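Local coordinates for protein replicative DNA helicase (Mycobacterium chimaera, PDB 6RIY) that carries an intein of the Hedgehog/intein (HINT) fold, the segment modelled here, which probably excises itself from the helicase precursor and joins the flanking sequences, at residues D19-V22 with G23-L26; V60-A63 with A64-W67. All blocks are in the same frame, centred on the assembly; numbering follows the deposited sequence.

Contact 1 (D19-V22 with G23-L26); sequences DVAV and GDEL
Asp24 folds its carboxylate back over Ala21, and the two residues hold each other through two hydrogen bonds. They are the ends of a type II beta turn. Asp24 N donates to Ala21 O at 3.0 Å, which closes the turn. In return Ala21 N donates to Asp24 OD2 at 2.9 Å, with an N-H...O angle of 160°. This donor does not lie in the carboxylate plane but meets OD2 from above it, 65° out. The side chain gets there because CG stands anti to the carbonyl carbon and beside the backbone N (chi1 -71°). The other oxygen is used as well. A water donates to Asp24 OD1 at 2.8 Å. It also donates to Val22 O, at 2.6 Å, and so ties the carboxylate to the turn. Both carboxylate oxygens thus have a partner, which should limit rotation of the group. Gly23 has a positive phi, as the third residue of a type II turn often does. Apolar packing is slight: Val20 CG2 lies 4.3 Å from Leu26 CD2. Both of these residues are buried and also touch Leu8, Thr15 and Val36. The turn leads from the loop after strand 14-16 into strand 25-27, an outermost strand of its antiparallel sheet. Gly23 and Asp24 already make backbone hydrogen bonds to Val36 of the neighbouring strand 33-39, and Val20 O accepts a hydrogen bond from the side-chain NH1 of Arg123.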
loop_
_atom_site.group_PDB
_atom_site.type_symbol
_atom_site.label_atom_id
_atom_site.label_comp_id
_atom_site.label_asym_id
_atom_site.label_seq_id
_atom_site.Cartn_x
_atom_site.Cartn_y
_atom_site.Cartn_z
ATOM N N ASP A 19 -12.666 -5.328 -2.132
ATOM C CA ASP A 19 -13.508 -5.336 -3.318
ATOM C C ASP A 19 -12.716 -5.417 -4.621
ATOM O O ASP A 19 -13.310 -5.331 -5.693
ATOM C CB ASP A 19 -14.396 -4.088 -3.336
ATOM C CG ASP A 19 -15.724 -4.300 -2.651
ATOM O OD1 ASP A 19 -16.039 -5.449 -2.279
ATOM O OD2 ASP A 19 -16.468 -3.309 -2.491
ATOM N N VAL A 20 -11.400 -5.578 -4.563
ATOM C CA VAL A 20 -10.589 -5.606 -5.779
ATOM C C VAL A 20 -10.678 -6.976 -6.430
ATOM O O VAL A 20 -10.546 -8.003 -5.758
ATOM C CB VAL A 20 -9.123 -5.252 -5.474
ATOM C CG1 VAL A 20 -8.286 -5.437 -6.721
ATOM C CG2 VAL A 20 -9.023 -3.833 -4.986
ATOM N N ALA A 21 -10.859 -6.997 -7.755
ATOM C CA ALA A 21 -10.844 -8.233 -8.528
ATOM C C ALA A 21 -9.886 -8.093 -9.705
ATOM O O ALA A 21 -9.521 -6.982 -10.111
ATOM C CB ALA A 21 -12.247 -8.609 -9.028
ATOM N N VAL A 22 -9.448 -9.242 -10.228
ATOM C CA VAL A 22 -8.591 -9.244 -11.409
ATOM C C VAL A 22 -9.282 -8.481 -12.525
ATOM O O VAL A 22 -10.481 -8.666 -12.780
ATOM C CB VAL A 22 -8.257 -10.683 -11.834
ATOM C CG1 VAL A 22 -7.553 -10.700 -13.186
ATOM C CG2 VAL A 22 -7.402 -11.356 -10.784
ATOM N N GLY A 23 -8.531 -7.600 -13.186
ATOM C CA GLY A 23 -9.058 -6.790 -14.263
ATOM C C GLY A 23 -9.499 -5.405 -13.847
ATOM O O GLY A 23 -9.699 -4.552 -14.719
ATOM N N ASP A 24 -9.661 -5.157 -12.547
ATOM C CA ASP A 24 -9.983 -3.819 -12.070
ATOM C C ASP A 24 -8.809 -2.874 -12.300
ATOM O O ASP A 24 -7.648 -3.289 -12.307
ATOM C CB ASP A 24 -10.308 -3.843 -10.575
ATOM C CG ASP A 24 -11.638 -4.496 -10.268
ATOM O OD1 ASP A 24 -12.347 -4.901 -11.222
ATOM O OD2 ASP A 24 -11.966 -4.619 -9.065
ATOM N N GLU A 25 -9.120 -1.586 -12.455
ATOM C CA GLU A 25 -8.110 -0.539 -12.577
ATOM C C GLU A 25 -7.873 0.118 -11.219
ATOM O O GLU A 25 -8.816 0.614 -10.589
ATOM C CB GLU A 25 -8.533 0.515 -13.599
ATOM C CG GLU A 25 -8.441 0.044 -15.041
ATOM C CD GLU A 25 -8.628 1.169 -16.032
ATOM O OE1 GLU A 25 -9.412 2.098 -15.741
ATOM O OE2 GLU A 25 -7.992 1.123 -17.107
ATOM N N LEU A 26 -6.619 0.119 -10.775
ATOM C CA LEU A 26 -6.150 0.965 -9.690
ATOM C C LEU A 26 -5.333 2.096 -10.310
ATOM O O LEU A 26 -5.392 2.316 -11.523
ATOM C CB LEU A 26 -5.342 0.142 -8.672
ATOM C CG LEU A 26 -6.039 -1.055 -8.009
ATOM C CD1 LEU A 26 -5.039 -1.877 -7.196
ATOM C CD2 LEU A 26 -7.213 -0.605 -7.140
HETATM O O HOH W 1 -12.555 -7.126 -12.963
#

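Contact 2 (V60-A63 with A64-W67); sequences VADA and AHQW
Asp62 and His65 meet across a type I beta turn. His65 N donates to Asp62 O at 3.1 Å, closing the turn. The Asp62 side chain bends over the same turn, with CG set between the backbone N and the carbonyl carbon (chi1 80°). This brings OD1 to 3.3 Å from His65 CB. The carboxylate and the imidazole are strongly turned against each other, their planes 75° apart. The second oxygen, OD2, takes a hydrogen bond from a water at 2.6 Å, and that water accepts one from Ala64 N.

Below the turn, Ala61 CB lies between two aromatic side chains. It is 3.9 Å from His65 CB and 4.1 Å from Trp67 CZ2, at the edge of the indole. His65 CD2 sits over one indole face, 3.5 Å above its plane and offset toward the rim.

Further out, Ser76 OG is hydrogen-bonded to Trp67 NE1 and Asp62 O. Ala1 N is hydrogen-bonded to both Asp62 OD1 and His65 ND1, while Thr143 OG1 pairs with His65 NE2. Each imidazole nitrogen therefore has a partner, which should hold the ring's rotation. The turn places a carboxylate and a histidine side by side at the N-terminal residue of the intein. His65 is probably the block B histidine of inteins, which lies beside the N-terminal splice junction and is thought to assist its cleavage.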
loop_
_atom_site.group_PDB
_atom_site.type_symbol
_atom_site.label_atom_id
_atom_site.label_comp_id
_atom_site.label_asym_id
_atom_site.label_seq_id
_atom_site.Cartn_x
_atom_site.Cartn_y
_atom_site.Cartn_z
ATOM N N VAL A 60 -3.038 -0.086 7.399
ATOM C CA VAL A 60 -2.686 -1.310 8.104
ATOM C C VAL A 60 -2.267 -2.342 7.071
ATOM O O VAL A 60 -2.990 -2.598 6.095
ATOM C CB VAL A 60 -3.855 -1.803 8.965
ATOM C CG1 VAL A 60 -3.566 -3.174 9.535
ATOM C CG2 VAL A 60 -4.120 -0.785 10.072
ATOM N N ALA A 61 -1.077 -2.898 7.257
ATOM C CA ALA A 61 -0.494 -3.785 6.269
ATOM C C ALA A 61 0.205 -4.915 6.997
ATOM O O ALA A 61 0.579 -4.788 8.167
ATOM C CB ALA A 61 0.498 -3.050 5.359
ATOM N N ASP A 62 0.401 -6.028 6.295
ATOM C CA ASP A 62 1.108 -7.093 6.976
ATOM C C ASP A 62 2.581 -6.719 7.131
ATOM O O ASP A 62 3.090 -5.768 6.515
ATOM C CB ASP A 62 0.911 -8.435 6.263
ATOM C CG ASP A 62 1.801 -8.607 5.073
ATOM O OD1 ASP A 62 2.068 -7.615 4.367
ATOM O OD2 ASP A 62 2.225 -9.756 4.833
ATOM N N ALA A 63 3.247 -7.436 8.033
ATOM C CA ALA A 63 4.599 -7.051 8.421
ATOM C C ALA A 63 5.556 -7.034 7.240
ATOM O O ALA A 63 6.515 -6.247 7.234
ATOM C CB ALA A 63 5.115 -8.005 9.501
ATOM N N ALA A 64 5.318 -7.872 6.233
ATOM C CA ALA A 64 6.255 -7.984 5.124
ATOM C C ALA A 64 5.885 -7.134 3.916
ATOM O O ALA A 64 6.611 -7.172 2.918
ATOM C CB ALA A 64 6.390 -9.440 4.691
ATOM N N HIS A 65 4.779 -6.395 3.960
ATOM C CA HIS A 65 4.429 -5.525 2.840
ATOM C C HIS A 65 5.544 -4.517 2.572
ATOM O O HIS A 65 6.159 -4.000 3.506
ATOM C CB HIS A 65 3.121 -4.788 3.132
ATOM C CG HIS A 65 2.562 -4.068 1.945
ATOM N ND1 HIS A 65 1.698 -4.664 1.056
ATOM C CD2 HIS A 65 2.751 -2.803 1.498
ATOM C CE1 HIS A 65 1.375 -3.801 0.110
ATOM N NE2 HIS A 65 2.001 -2.663 0.356
ATOM N N GLN A 66 5.806 -4.240 1.292
ATOM C CA GLN A 66 6.965 -3.446 0.886
ATOM C C GLN A 66 6.582 -2.022 0.504
ATOM O O GLN A 66 5.519 -1.787 -0.079
ATOM C CB GLN A 66 7.684 -4.119 -0.283
ATOM C CG GLN A 66 8.227 -5.483 0.080
ATOM C CD GLN A 66 8.804 -6.218 -1.108
ATOM O OE1 GLN A 66 9.152 -5.612 -2.113
ATOM N NE2 GLN A 66 8.898 -7.539 -0.999
ATOM N N TRP A 67 7.462 -1.073 0.840
ATOM C CA TRP A 67 7.208 0.352 0.659
ATOM C C TRP A 67 8.421 0.974 -0.021
ATOM O O TRP A 67 9.559 0.728 0.408
ATOM C CB TRP A 67 6.965 1.045 2.004
ATOM C CG TRP A 67 5.806 0.468 2.764
ATOM C CD1 TRP A 67 5.841 -0.581 3.635
ATOM C CD2 TRP A 67 4.444 0.901 2.703
ATOM N NE1 TRP A 67 4.578 -0.826 4.126
ATOM C CE2 TRP A 67 3.704 0.069 3.567
ATOM C CE3 TRP A 67 3.778 1.917 2.006
ATOM C CZ2 TRP A 67 2.331 0.222 3.757
ATOM C CZ3 TRP A 67 2.411 2.059 2.189
ATOM C CH2 TRP A 67 1.704 1.212 3.054
HETATM O O HOH W 2 3.878 -10.610 6.651
#

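Contact 1 closes before contact 2 opens along the chain. Their centres are 20 Å apart and their nearest atoms about 10 Å, so they do not touch. Each is a beta turn beside an outermost strand, but of different four-stranded antiparallel sheets. Residues 19-26 lead into strand 25-27, at one margin of the sheet that also holds strands 2-3, 33-39 and 122-127. Residues 60-67 connect strand 58-62, the margin of the other sheet, to the two-stranded sheet of 66-69 and 72-75. Contact 1 is peripheral, 14 Å from the chain centre. Contact 2 is more central, at 7 Å, and meets Ala1 and strand 141-144, near the C-terminal end, so it probably lies where the two splice junctions come close.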